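Local coordinates for protein adhesin LabA (Helicobacter pylori, PDB 6GMM) that probably helps the bacterium attach to the gastric mucosa as a lectin-like adhesin that recognises LacdiNAc-containing glycans, at residues E299-A304 against D370-I375; K47-D52 against S56-A61; I111-T116 against E129-I134. All coordinates share one frame; numbering follows the deposited sequence.

Interaction 1 of 3, residues E299-A304 against D370-I375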
ATOM      1  N   GLU A 299       1.358   2.880   7.831  1.00 21.98           N
ATOM      2  CA  GLU A 299       0.198   2.523   6.973  1.00 21.77           C
ATOM      3  C   GLU A 299       0.608   2.377   5.536  1.00 22.74           C
ATOM      4  O   GLU A 299       0.313   1.355   4.926  1.00 23.11           O
ATOM      5  CB  GLU A 299      -0.960   3.527   7.072  1.00 23.63           C
ATOM      6  CG  GLU A 299      -2.212   2.967   7.721  1.00 37.41           C
ATOM      7  CD  GLU A 299      -2.922   1.851   6.978  1.00 59.03           C
ATOM      8  OE1 GLU A 299      -2.471   0.687   7.074  1.00 54.51           O
ATOM      9  OE2 GLU A 299      -3.991   2.125   6.386  1.00 53.92           O
ATOM     10  N   ILE A 300       1.327   3.387   5.001  1.00 18.02           N
ATOM     11  CA  ILE A 300       1.899   3.381   3.652  1.00 17.29           C
ATOM     12  C   ILE A 300       2.604   2.047   3.413  1.00 20.62           C
ATOM     13  O   ILE A 300       2.327   1.379   2.424  1.00 21.91           O
ATOM     14  CB  ILE A 300       2.855   4.568   3.471  1.00 19.14           C
ATOM     15  CG1 ILE A 300       2.061   5.890   3.471  1.00 18.90           C
ATOM     16  CG2 ILE A 300       3.724   4.386   2.226  1.00 19.76           C
ATOM     17  CD1 ILE A 300       2.861   7.103   3.473  1.00 26.62           C
ATOM     18  N   LEU A 301       3.446   1.631   4.342  1.00 17.15           N
ATOM     19  CA  LEU A 301       4.149   0.356   4.252  1.00 17.49           C
ATOM     20  C   LEU A 301       3.190  -0.851   4.233  1.00 21.20           C
ATOM     21  O   LEU A 301       3.357  -1.760   3.400  1.00 19.81           O
ATOM     22  CB  LEU A 301       5.191   0.257   5.382  1.00 17.81           C
ATOM     23  CG  LEU A 301       6.358   1.251   5.219  1.00 22.63           C
ATOM     24  CD1 LEU A 301       7.379   1.134   6.357  1.00 23.59           C
ATOM     25  CD2 LEU A 301       7.008   1.132   3.828  1.00 25.58           C
ATOM     26  N   ASN A 302       2.136  -0.812   5.085  1.00 17.63           N
ATOM     27  CA  ASN A 302       1.127  -1.880   5.153  1.00 17.68           C
ATOM     28  C   ASN A 302       0.515  -2.007   3.761  1.00 22.71           C
ATOM     29  O   ASN A 302       0.534  -3.102   3.185  1.00 24.21           O
ATOM     30  CB  ASN A 302       0.028  -1.532   6.186  1.00 18.54           C
ATOM     31  CG  ASN A 302      -1.176  -2.455   6.204  1.00 59.21           C
ATOM     32  OD1 ASN A 302      -2.143  -2.291   5.445  1.00 59.25           O
ATOM     33  ND2 ASN A 302      -1.160  -3.426   7.099  1.00 54.73           N
ATOM     34  N   ARG A 303       0.048  -0.865   3.212  1.00 18.03           N
ATOM     35  CA  ARG A 303      -0.593  -0.783   1.897  1.00 18.28           C
ATOM     36  C   ARG A 303       0.306  -1.200   0.741  1.00 19.95           C
ATOM     37  O   ARG A 303      -0.149  -1.988  -0.082  1.00 19.43           O
ATOM     38  CB  ARG A 303      -1.202   0.607   1.672  1.00 16.72           C
ATOM     39  CG  ARG A 303      -2.266   0.953   2.721  1.00 16.58           C
ATOM     40  CD  ARG A 303      -3.377  -0.080   2.792  1.00 22.30           C
ATOM     41  NE  ARG A 303      -4.189   0.119   3.991  1.00 34.39           N
ATOM     42  CZ  ARG A 303      -5.349  -0.479   4.228  1.00 47.28           C
ATOM     43  NH1 ARG A 303      -6.022  -0.217   5.341  1.00 32.26           N
ATOM     44  NH2 ARG A 303      -5.863  -1.322   3.339  1.00 35.55           N
ATOM     45  N   ALA A 304       1.577  -0.726   0.684  1.00 17.42           N
ATOM     46  CA  ALA A 304       2.525  -1.123  -0.388  1.00 17.21           C
ATOM     47  C   ALA A 304       2.689  -2.656  -0.376  1.00 20.70           C
ATOM     48  O   ALA A 304       2.601  -3.292  -1.410  1.00 20.88           O
ATOM     49  CB  ALA A 304       3.876  -0.455  -0.187  1.00 17.90           C
ATOM     50  N   ASP A 370      15.293  -1.589   7.632  1.00 34.49           N
ATOM     51  CA  ASP A 370      15.876  -0.802   8.730  1.00 34.89           C
ATOM     52  C   ASP A 370      14.916   0.330   9.123  1.00 36.38           C
ATOM     53  O   ASP A 370      14.508   0.425  10.287  1.00 36.78           O
ATOM     54  CB  ASP A 370      17.228  -0.189   8.292  1.00 38.82           C
ATOM     55  CG  ASP A 370      18.395  -1.150   8.118  1.00 54.02           C
ATOM     56  OD1 ASP A 370      18.236  -2.353   8.448  1.00 54.72           O
ATOM     57  OD2 ASP A 370      19.486  -0.689   7.687  1.00 61.31           O
ATOM     58  N   GLN A 371      14.528   1.148   8.124  1.00 28.77           N
ATOM     59  CA  GLN A 371      13.630   2.291   8.242  1.00 27.69           C
ATOM     60  C   GLN A 371      12.286   1.921   8.853  1.00 29.41           C
ATOM     61  O   GLN A 371      11.733   2.703   9.625  1.00 25.69           O
ATOM     62  CB  GLN A 371      13.410   2.934   6.845  1.00 28.61           C
ATOM     63  CG  GLN A 371      14.533   3.895   6.480  1.00 40.64           C
ATOM     64  CD  GLN A 371      14.494   4.387   5.062  1.00 54.34           C
ATOM     65  OE1 GLN A 371      14.246   5.568   4.794  1.00 50.29           O
ATOM     66  NE2 GLN A 371      14.835   3.513   4.131  1.00 44.51           N
ATOM     67  N   ALA A 372      11.757   0.734   8.486  1.00 28.22           N
ATOM     68  CA  ALA A 372      10.446   0.268   8.938  1.00 27.69           C
ATOM     69  C   ALA A 372      10.445   0.023  10.426  1.00 33.15           C
ATOM     70  O   ALA A 372       9.496   0.430  11.089  1.00 33.50           O
ATOM     71  CB  ALA A 372      10.025  -0.981   8.182  1.00 28.18           C
ATOM     72  N   GLU A 373      11.513  -0.612  10.956  1.00 30.56           N
ATOM     73  CA  GLU A 373      11.682  -0.886  12.384  1.00 30.92           C
ATOM     74  C   GLU A 373      11.732   0.439  13.172  1.00 31.29           C
ATOM     75  O   GLU A 373      11.009   0.574  14.154  1.00 32.29           O
ATOM     76  CB  GLU A 373      12.966  -1.706  12.632  1.00 33.60           C
ATOM     77  N   ARG A 374      12.530   1.430  12.699  1.00 23.93           N
ATOM     78  CA  ARG A 374      12.667   2.753  13.327  1.00 23.07           C
ATOM     79  C   ARG A 374      11.329   3.506  13.364  1.00 25.70           C
ATOM     80  O   ARG A 374      11.089   4.277  14.276  1.00 24.72           O
ATOM     81  CB  ARG A 374      13.722   3.580  12.587  1.00 22.68           C
ATOM     82  CG  ARG A 374      15.130   2.973  12.687  1.00 35.64           C
ATOM     83  CD  ARG A 374      16.137   3.772  11.887  1.00 47.23           C
ATOM     84  NE  ARG A 374      17.408   3.072  11.700  1.00 59.65           N
ATOM     85  CZ  ARG A 374      18.017   2.939  10.523  1.00 79.85           C
ATOM     86  NH1 ARG A 374      19.171   2.291  10.435  1.00 68.79           N
ATOM     87  NH2 ARG A 374      17.473   3.451   9.423  1.00 64.89           N
ATOM     88  N   ILE A 375      10.455   3.267  12.376  1.00 22.20           N
ATOM     89  CA  ILE A 375       9.115   3.877  12.281  1.00 21.84           C
ATOM     90  C   ILE A 375       8.244   3.362  13.430  1.00 26.17           C
ATOM     91  O   ILE A 375       7.598   4.156  14.117  1.00 25.37           O
ATOM     92  CB  ILE A 375       8.482   3.625  10.862  1.00 23.32           C
ATOM     93  CG1 ILE A 375       9.122   4.537   9.798  1.00 23.46           C
ATOM     94  CG2 ILE A 375       6.934   3.741  10.861  1.00 22.47           C
ATOM     95  CD1 ILE A 375       8.844   4.124   8.332  1.00 26.91           C
TER
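Leu301 of helix 287-311 puts one methyl, CD1, against two apolar groups of helix 369-386, and this small patch is the whole of the direct contact between 299-304 and 370-375. CD1 lies 3.8 Å from Ala372 CB and 3.9 Å from Ile375 CD1. The two partners are three residues apart on one side of their helix, so the leucine methyl meets both at once; toward Ile375 the approach is tip to tip, methyl against methyl. Leu301 holds CG opposite its carbonyl carbon (chi1 -68°) with an extended chi2, which carries CD1 outward to the second helix. The backbones stay well separated, with Leu301 CA and Ala372 CA 7.8 Å apart, and only 92 Å² is buried in all.

The closely packed side is that of buried Ile375, which also leans on Gln297 and Ala298 of helix 287-311, and of Leu301 where it rests on Pro57. The looser side is where Leu301 and Ala372 remain partly exposed, with Asp370 and Arg374 exposed beyond.

Away from the patch, Arg303 forms a salt bridge with Glu299, one turn before it in the same helix, side-on through NE and NH1 to OE2; NE is 3.1 Å from OE2. Arg303 NH2 bonds Asn251 OD1, which helps fix the group's rotation. Between 299-304 and 370-375 the link is purely apolar, with no directional bond to set a register, although the helices also meet where Ile375 packs on Gln297 and Ala298.

Interaction 2 of 3, residues K47-D52 against S56-A61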
ATOM      1  N   LYS A  47      10.969  11.665   3.770  1.00 28.91           N
ATOM      2  CA  LYS A  47      11.613  12.092   2.529  1.00 29.10           C
ATOM      3  C   LYS A  47      11.849  10.879   1.634  1.00 32.79           C
ATOM      4  O   LYS A  47      11.658  10.980   0.443  1.00 32.56           O
ATOM      5  CB  LYS A  47      12.955  12.785   2.825  1.00 33.08           C
ATOM      6  CG  LYS A  47      12.847  14.182   3.432  1.00 43.48           C
ATOM      7  CD  LYS A  47      14.212  14.652   3.928  1.00 55.37           C
ATOM      8  CE  LYS A  47      14.349  16.155   4.010  1.00 67.93           C
ATOM      9  NZ  LYS A  47      13.760  16.712   5.255  1.00 78.40           N
ATOM     10  N   ASN A  48      12.213   9.719   2.200  1.00 30.54           N
ATOM     11  CA  ASN A  48      12.418   8.528   1.381  1.00 30.87           C
ATOM     12  C   ASN A  48      11.113   7.985   0.788  1.00 34.38           C
ATOM     13  O   ASN A  48      11.151   7.382  -0.284  1.00 35.93           O
ATOM     14  CB  ASN A  48      13.176   7.456   2.145  1.00 35.28           C
ATOM     15  CG  ASN A  48      14.663   7.530   1.898  1.00 68.88           C
ATOM     16  OD1 ASN A  48      15.205   6.809   1.051  1.00 62.41           O
ATOM     17  ND2 ASN A  48      15.348   8.428   2.600  1.00 65.70           N
ATOM     18  N   LEU A  49       9.961   8.224   1.451  1.00 27.18           N
ATOM     19  CA  LEU A  49       8.668   7.762   0.928  1.00 24.59           C
ATOM     20  C   LEU A  49       8.041   8.718  -0.096  1.00 27.10           C
ATOM     21  O   LEU A  49       7.629   8.289  -1.161  1.00 26.05           O
ATOM     22  CB  LEU A  49       7.686   7.466   2.078  1.00 22.80           C
ATOM     23  CG  LEU A  49       7.867   6.128   2.798  1.00 25.33           C
ATOM     24  CD1 LEU A  49       7.233   6.162   4.198  1.00 23.68           C
ATOM     25  CD2 LEU A  49       7.313   4.954   1.988  1.00 24.00           C
ATOM     26  N   ILE A  50       7.997  10.011   0.207  1.00 24.10           N
ATOM     27  CA  ILE A  50       7.317  10.985  -0.636  1.00 24.27           C
ATOM     28  C   ILE A  50       8.255  11.818  -1.569  1.00 29.33           C
ATOM     29  O   ILE A  50       7.747  12.571  -2.390  1.00 27.49           O
ATOM     30  CB  ILE A  50       6.422  11.885   0.272  1.00 27.78           C
ATOM     31  CG1 ILE A  50       7.268  12.730   1.255  1.00 29.02           C
ATOM     32  CG2 ILE A  50       5.361  11.035   1.006  1.00 26.69           C
ATOM     33  CD1 ILE A  50       6.709  14.074   1.666  1.00 36.04           C
ATOM     34  N   ASN A  51       9.585  11.712  -1.462  1.00 28.04           N
ATOM     35  CA  ASN A  51      10.416  12.475  -2.407  1.00 29.91           C
ATOM     36  C   ASN A  51      11.121  11.580  -3.408  1.00 35.55           C
ATOM     37  O   ASN A  51      11.534  12.065  -4.466  1.00 37.28           O
ATOM     38  CB  ASN A  51      11.426  13.390  -1.714  1.00 33.29           C
ATOM     39  CG  ASN A  51      10.845  14.529  -0.914  1.00 47.88           C
ATOM     40  OD1 ASN A  51      11.480  15.030   0.002  1.00 41.48           O
ATOM     41  ND2 ASN A  51       9.670  15.016  -1.272  1.00 40.63           N
ATOM     42  N   ASP A  52      11.275  10.288  -3.075  1.00 31.23           N
ATOM     43  CA  ASP A  52      11.927   9.299  -3.931  1.00 31.49           C
ATOM     44  C   ASP A  52      10.962   8.539  -4.803  1.00 35.29           C
ATOM     45  O   ASP A  52       9.786   8.390  -4.455  1.00 34.81           O
ATOM     46  CB  ASP A  52      12.745   8.292  -3.114  1.00 33.33           C
ATOM     47  CG  ASP A  52      14.039   8.848  -2.583  1.00 51.92           C
ATOM     48  OD1 ASP A  52      14.653   9.701  -3.279  1.00 53.79           O
ATOM     49  OD2 ASP A  52      14.445   8.439  -1.472  1.00 60.33           O
ATOM     50  N   SER A  56      11.086   4.102  -3.191  1.00 24.66           N
ATOM     51  CA  SER A  56       9.889   4.370  -2.410  1.00 22.85           C
ATOM     52  C   SER A  56       8.847   3.290  -2.620  1.00 23.96           C
ATOM     53  O   SER A  56       8.269   3.241  -3.701  1.00 25.24           O
ATOM     54  CB  SER A  56       9.286   5.735  -2.710  1.00 25.39           C
ATOM     55  OG  SER A  56       7.962   5.777  -2.195  1.00 32.00           O
ATOM     56  N   PRO A  57       8.520   2.478  -1.588  1.00 19.39           N
ATOM     57  CA  PRO A  57       7.436   1.495  -1.747  1.00 18.66           C
ATOM     58  C   PRO A  57       6.083   2.153  -2.045  1.00 23.10           C
ATOM     59  O   PRO A  57       5.262   1.520  -2.689  1.00 24.46           O
ATOM     60  CB  PRO A  57       7.415   0.752  -0.413  1.00 19.41           C
ATOM     61  CG  PRO A  57       8.757   1.043   0.229  1.00 22.57           C
ATOM     62  CD  PRO A  57       9.109   2.420  -0.227  1.00 19.44           C
ATOM     63  N   ALA A  58       5.880   3.427  -1.654  1.00 19.40           N
ATOM     64  CA  ALA A  58       4.636   4.160  -1.920  1.00 19.63           C
ATOM     65  C   ALA A  58       4.530   4.393  -3.456  1.00 24.98           C
ATOM     66  O   ALA A  58       3.615   3.888  -4.109  1.00 22.28           O
ATOM     67  CB  ALA A  58       4.656   5.487  -1.174  1.00 20.55           C
ATOM     68  N   TYR A  59       5.546   5.065  -4.031  1.00 22.64           N
ATOM     69  CA  TYR A  59       5.660   5.319  -5.463  1.00 21.39           C
ATOM     70  C   TYR A  59       5.600   4.022  -6.271  1.00 22.41           C
ATOM     71  O   TYR A  59       4.801   3.952  -7.193  1.00 22.14           O
ATOM     72  CB  TYR A  59       6.953   6.081  -5.762  1.00 23.32           C
ATOM     73  CG  TYR A  59       7.018   6.573  -7.189  1.00 26.01           C
ATOM     74  CD1 TYR A  59       6.505   7.820  -7.541  1.00 27.93           C
ATOM     75  CD2 TYR A  59       7.645   5.820  -8.178  1.00 26.50           C
ATOM     76  CE1 TYR A  59       6.622   8.306  -8.841  1.00 29.32           C
ATOM     77  CE2 TYR A  59       7.797   6.310  -9.470  1.00 28.33           C
ATOM     78  CZ  TYR A  59       7.244   7.532  -9.810  1.00 32.00           C
ATOM     79  OH  TYR A  59       7.373   7.987 -11.092  1.00 30.07           O
ATOM     80  N   GLN A  60       6.400   2.985  -5.915  1.00 18.64           N
ATOM     81  CA  GLN A  60       6.344   1.711  -6.648  1.00 18.60           C
ATOM     82  C   GLN A  60       4.978   1.071  -6.491  1.00 20.20           C
ATOM     83  O   GLN A  60       4.528   0.431  -7.427  1.00 18.13           O
ATOM     84  CB  GLN A  60       7.424   0.722  -6.192  1.00 20.25           C
ATOM     85  CG  GLN A  60       8.840   1.263  -6.310  1.00 29.83           C
ATOM     86  CD  GLN A  60       9.196   1.488  -7.749  1.00 34.38           C
ATOM     87  OE1 GLN A  60       9.062   0.592  -8.581  1.00 29.01           O
ATOM     88  NE2 GLN A  60       9.609   2.703  -8.079  1.00 23.06           N
ATOM     89  N   ALA A  61       4.289   1.257  -5.342  1.00 17.81           N
ATOM     90  CA  ALA A  61       2.942   0.643  -5.208  1.00 17.46           C
ATOM     91  C   ALA A  61       1.978   1.207  -6.222  1.00 21.38           C
ATOM     92  O   ALA A  61       1.229   0.444  -6.844  1.00 22.64           O
ATOM     93  CB  ALA A  61       2.388   0.799  -3.795  1.00 17.21           C
TER
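Ser56 OG donates a hydrogen bond to Leu49 O, with the two atoms 2.7 Å apart. The donor lies in the carbonyl plane on a lone pair, at a C=O...OG angle of 128°. Ser56 CB packs close to another backbone oxygen, 3.2 Å from Asp52 O, and the same oxygen also lies near Tyr59 CB. Beside this polar link, Leu49 and Pro57 cross at about a right angle, bringing Leu49 CD2 to 3.8 Å from Pro57 CD; the same methyl, Leu49 CD2, reaches Ala58 CB at 4.2 Å.

The next shell fixes the serine. Ser56 holds OG anti to its backbone N (chi1 165°), which turns the hydroxyl back over the first turn of helix 57-76. There Ser56 OG accepts from Tyr59 N at 3.1 Å, along a nearly straight N-H...O line of 169°. Ala58 N adds a weak bond. The hydroxyl thus donates to the end of helix 32-50 and accepts at the start of helix 57-76. Gln60 NE2 ties back to Lys53 O in the connecting turn, whereas the Tyr59 ring leads away from 47-52, and its OH bonds Ile152 O.

Farther out, Ile300 of helix 287-311 touches both Leu49 and Ala58 and covers the apolar side of the junction. Phe368 packs on Asn48 and Leu49, and helix 354-366 lies against Pro57 and Gln60. Helices 32-50 and 57-76 follow each other through a short loop, and the arrangement is that of a helix-loop-helix junction whose second helix opens with a serine N-cap followed by proline in its first turn.

Interaction 3 of 3, residues I111-T116 against E129-I134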
ATOM      1  N   ILE A 111      -9.105   2.244 -33.984  1.00 26.80           N
ATOM      2  CA  ILE A 111     -10.331   1.471 -33.918  1.00 26.98           C
ATOM      3  C   ILE A 111     -11.553   2.348 -34.175  1.00 27.84           C
ATOM      4  O   ILE A 111     -11.608   3.489 -33.703  1.00 26.91           O
ATOM      5  CB  ILE A 111     -10.428   0.720 -32.548  1.00 30.70           C
ATOM      6  CG1 ILE A 111     -11.376  -0.488 -32.644  1.00 32.48           C
ATOM      7  CG2 ILE A 111     -10.848   1.651 -31.407  1.00 31.57           C
ATOM      8  CD1 ILE A 111     -11.158  -1.568 -31.601  1.00 42.56           C
ATOM      9  N   THR A 112     -12.529   1.806 -34.909  1.00 22.12           N
ATOM     10  CA  THR A 112     -13.798   2.465 -35.115  1.00 21.75           C
ATOM     11  C   THR A 112     -14.861   1.619 -34.417  1.00 24.45           C
ATOM     12  O   THR A 112     -14.944   0.404 -34.645  1.00 24.23           O
ATOM     13  CB  THR A 112     -14.065   2.743 -36.623  1.00 30.98           C
ATOM     14  OG1 THR A 112     -13.123   3.712 -37.096  1.00 32.39           O
ATOM     15  CG2 THR A 112     -15.471   3.248 -36.880  1.00 24.67           C
ATOM     16  N   CYS A 113     -15.640   2.254 -33.538  1.00 23.55           N
ATOM     17  CA  CYS A 113     -16.752   1.611 -32.829  1.00 24.18           C
ATOM     18  C   CYS A 113     -17.952   1.880 -33.691  1.00 29.76           C
ATOM     19  O   CYS A 113     -18.658   2.860 -33.450  1.00 30.29           O
ATOM     20  CB  CYS A 113     -16.952   2.190 -31.425  1.00 24.00           C
ATOM     21  SG  CYS A 113     -15.556   1.967 -30.290  1.00 26.74           S
ATOM     22  N   GLY A 114     -18.135   1.070 -34.733  1.00 28.29           N
ATOM     23  CA  GLY A 114     -19.245   1.243 -35.669  1.00 28.54           C
ATOM     24  C   GLY A 114     -20.120   0.025 -35.887  1.00 32.80           C
ATOM     25  O   GLY A 114     -20.836  -0.030 -36.896  1.00 33.94           O
ATOM     26  N   THR A 115     -20.077  -0.961 -34.963  1.00 27.00           N
ATOM     27  CA  THR A 115     -20.886  -2.181 -35.079  1.00 27.39           C
ATOM     28  C   THR A 115     -22.366  -1.931 -34.731  1.00 30.62           C
ATOM     29  O   THR A 115     -22.684  -1.463 -33.638  1.00 30.10           O
ATOM     30  CB  THR A 115     -20.259  -3.307 -34.275  1.00 34.30           C
ATOM     31  OG1 THR A 115     -18.982  -3.558 -34.853  1.00 41.80           O
ATOM     32  CG2 THR A 115     -21.118  -4.594 -34.259  1.00 29.71           C
ATOM     33  N   THR A 116     -23.252  -2.312 -35.656  1.00 28.28           N
ATOM     34  CA  THR A 116     -24.698  -2.148 -35.573  1.00 27.77           C
ATOM     35  C   THR A 116     -25.461  -3.494 -35.524  1.00 30.34           C
ATOM     36  O   THR A 116     -26.639  -3.525 -35.141  1.00 29.45           O
ATOM     37  CB  THR A 116     -25.145  -1.300 -36.768  1.00 34.61           C
ATOM     38  OG1 THR A 116     -24.553  -1.853 -37.941  1.00 36.25           O
ATOM     39  CG2 THR A 116     -24.730   0.172 -36.641  1.00 28.55           C
ATOM     40  N   GLU A 129     -19.834   4.506 -26.049  1.00 22.62           N
ATOM     41  CA  GLU A 129     -19.642   5.354 -24.864  1.00 23.29           C
ATOM     42  C   GLU A 129     -18.680   4.731 -23.835  1.00 27.20           C
ATOM     43  O   GLU A 129     -17.814   5.439 -23.324  1.00 26.48           O
ATOM     44  CB  GLU A 129     -20.968   5.825 -24.203  1.00 25.43           C
ATOM     45  CG  GLU A 129     -21.939   4.778 -23.681  1.00 36.85           C
ATOM     46  CD  GLU A 129     -23.350   5.273 -23.368  1.00 65.72           C
ATOM     47  OE1 GLU A 129     -23.603   6.498 -23.455  1.00 50.51           O
ATOM     48  OE2 GLU A 129     -24.217   4.421 -23.062  1.00 61.72           O
ATOM     49  N   ASN A 130     -18.796   3.404 -23.565  1.00 24.49           N
ATOM     50  CA  ASN A 130     -17.885   2.717 -22.635  1.00 22.49           C
ATOM     51  C   ASN A 130     -16.486   2.576 -23.245  1.00 23.65           C
ATOM     52  O   ASN A 130     -15.525   2.557 -22.529  1.00 23.04           O
ATOM     53  CB  ASN A 130     -18.428   1.367 -22.237  1.00 21.17           C
ATOM     54  CG  ASN A 130     -19.593   1.463 -21.285  1.00 34.65           C
ATOM     55  OD1 ASN A 130     -19.746   2.422 -20.525  1.00 22.10           O
ATOM     56  ND2 ASN A 130     -20.431   0.451 -21.284  1.00 22.50           N
ATOM     57  N   TYR A 131     -16.363   2.478 -24.558  1.00 22.58           N
ATOM     58  CA  TYR A 131     -15.030   2.398 -25.141  1.00 20.74           C
ATOM     59  C   TYR A 131     -14.369   3.758 -24.941  1.00 22.28           C
ATOM     60  O   TYR A 131     -13.248   3.803 -24.435  1.00 20.45           O
ATOM     61  CB  TYR A 131     -15.033   1.955 -26.622  1.00 19.99           C
ATOM     62  CG  TYR A 131     -13.634   1.610 -27.089  1.00 19.64           C
ATOM     63  CD1 TYR A 131     -12.703   2.610 -27.361  1.00 19.41           C
ATOM     64  CD2 TYR A 131     -13.208   0.288 -27.156  1.00 19.65           C
ATOM     65  CE1 TYR A 131     -11.393   2.301 -27.716  1.00 19.35           C
ATOM     66  CE2 TYR A 131     -11.903  -0.034 -27.516  1.00 19.47           C
ATOM     67  CZ  TYR A 131     -10.993   0.978 -27.778  1.00 23.56           C
ATOM     68  OH  TYR A 131      -9.687   0.685 -28.082  1.00 23.01           O
ATOM     69  N   ALA A 132     -15.110   4.851 -25.214  1.00 20.04           N
ATOM     70  CA  ALA A 132     -14.634   6.223 -25.066  1.00 20.64           C
ATOM     71  C   ALA A 132     -14.144   6.479 -23.640  1.00 25.40           C
ATOM     72  O   ALA A 132     -13.061   7.047 -23.465  1.00 26.05           O
ATOM     73  CB  ALA A 132     -15.739   7.215 -25.458  1.00 21.81           C
ATOM     74  N   LYS A 133     -14.927   6.004 -22.628  1.00 21.69           N
ATOM     75  CA  LYS A 133     -14.671   6.112 -21.180  1.00 19.99           C
ATOM     76  C   LYS A 133     -13.348   5.431 -20.800  1.00 21.21           C
ATOM     77  O   LYS A 133     -12.469   6.074 -20.205  1.00 20.24           O
ATOM     78  CB  LYS A 133     -15.832   5.462 -20.399  1.00 21.15           C
ATOM     79  CG  LYS A 133     -16.031   5.993 -18.997  1.00 43.04           C
ATOM     80  CD  LYS A 133     -17.227   5.340 -18.285  1.00 56.18           C
ATOM     81  CE  LYS A 133     -18.526   6.089 -18.479  1.00 72.34           C
ATOM     82  NZ  LYS A 133     -19.700   5.304 -18.002  1.00 85.18           N
ATOM     83  N   ILE A 134     -13.223   4.133 -21.125  1.00 18.70           N
ATOM     84  CA  ILE A 134     -12.024   3.326 -20.865  1.00 18.25           C
ATOM     85  C   ILE A 134     -10.824   3.949 -21.629  1.00 20.16           C
ATOM     86  O   ILE A 134      -9.775   4.166 -21.034  1.00 18.05           O
ATOM     87  CB  ILE A 134     -12.238   1.847 -21.274  1.00 18.85           C
ATOM     88  CG1 ILE A 134     -13.375   1.191 -20.471  1.00 18.65           C
ATOM     89  CG2 ILE A 134     -10.920   1.064 -21.190  1.00 18.07           C
ATOM     90  CD1 ILE A 134     -13.767  -0.250 -20.874  1.00 19.99           C
TER
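Cys113 and Ile111, two residues apart on strand 111-113, both meet Tyr131 of helix 128-145, one near the root of its side chain and the other near its phenolic end. The first contact is sulfur-aromatic. Cys113 SG stands 4.4 Å from the centroid of the Tyr131 ring. It is placed obliquely, 35° off the ring normal. The sulfur is displaced toward the root of the side chain, with Cys113 SG 3.7 Å from Tyr131 CB. This sulfur is one half of the disulfide with Cys83, so the aromatic side chain packs directly on a covalent cross-link rather than on a thiol.

The second kind is apolar packing. Ile111 presents its CG2 methyl to the far part of the ring, 3.7 Å from Tyr131 CZ, with CE1 and OH at similar range. With CG1 anti to the backbone N, the longer branch of Ile111 stays farther from the ring than CG2. The two side chains run at a slant to each other. Tyr131 itself has CG anti to its own N, and this sends the ring along the strand past both residues. Together these contacts bury 145 Å² between the segments without any polar bond, and the backbones remain 7.9 Å apart between Cys113 CA and Tyr131 CA.

Phe98 and Trp73 also pack against Tyr131, their rings at interplanar angles of about 40° and 60° to it. Phe98 belongs to strand 96-98, the antiparallel partner of 111-113, and Trp73 to helix 57-76. Tyr131 therefore brings helix 128-145 against both the small two-stranded sheet and helix 57-76, while Asn130, Lys133 and Ile134 lie against helix 188-205.

Overall arrangement
Along the chain, interaction 2 comes first, then interaction 3, and interaction 1 last, yet 1 and 2 are the neighbours in space, with centres 11 Å apart and close to the middle of the molecule. They touch where Gln371 packs on Asn48, which brings helix 369-386 to helix 32-50, and where Ala304 packs on Pro57, which joins helix 287-311 to helix 57-76; four helices thus meet in one region of the elongated body. Interaction 3 lies toward one end, its centre 37 Å from that of interaction 2 and 43 Å from that of interaction 1. Helix 57-76, which begins at interaction 2, reaches it through Trp73, linking the central helices to the disulfide-bearing two-stranded sheet.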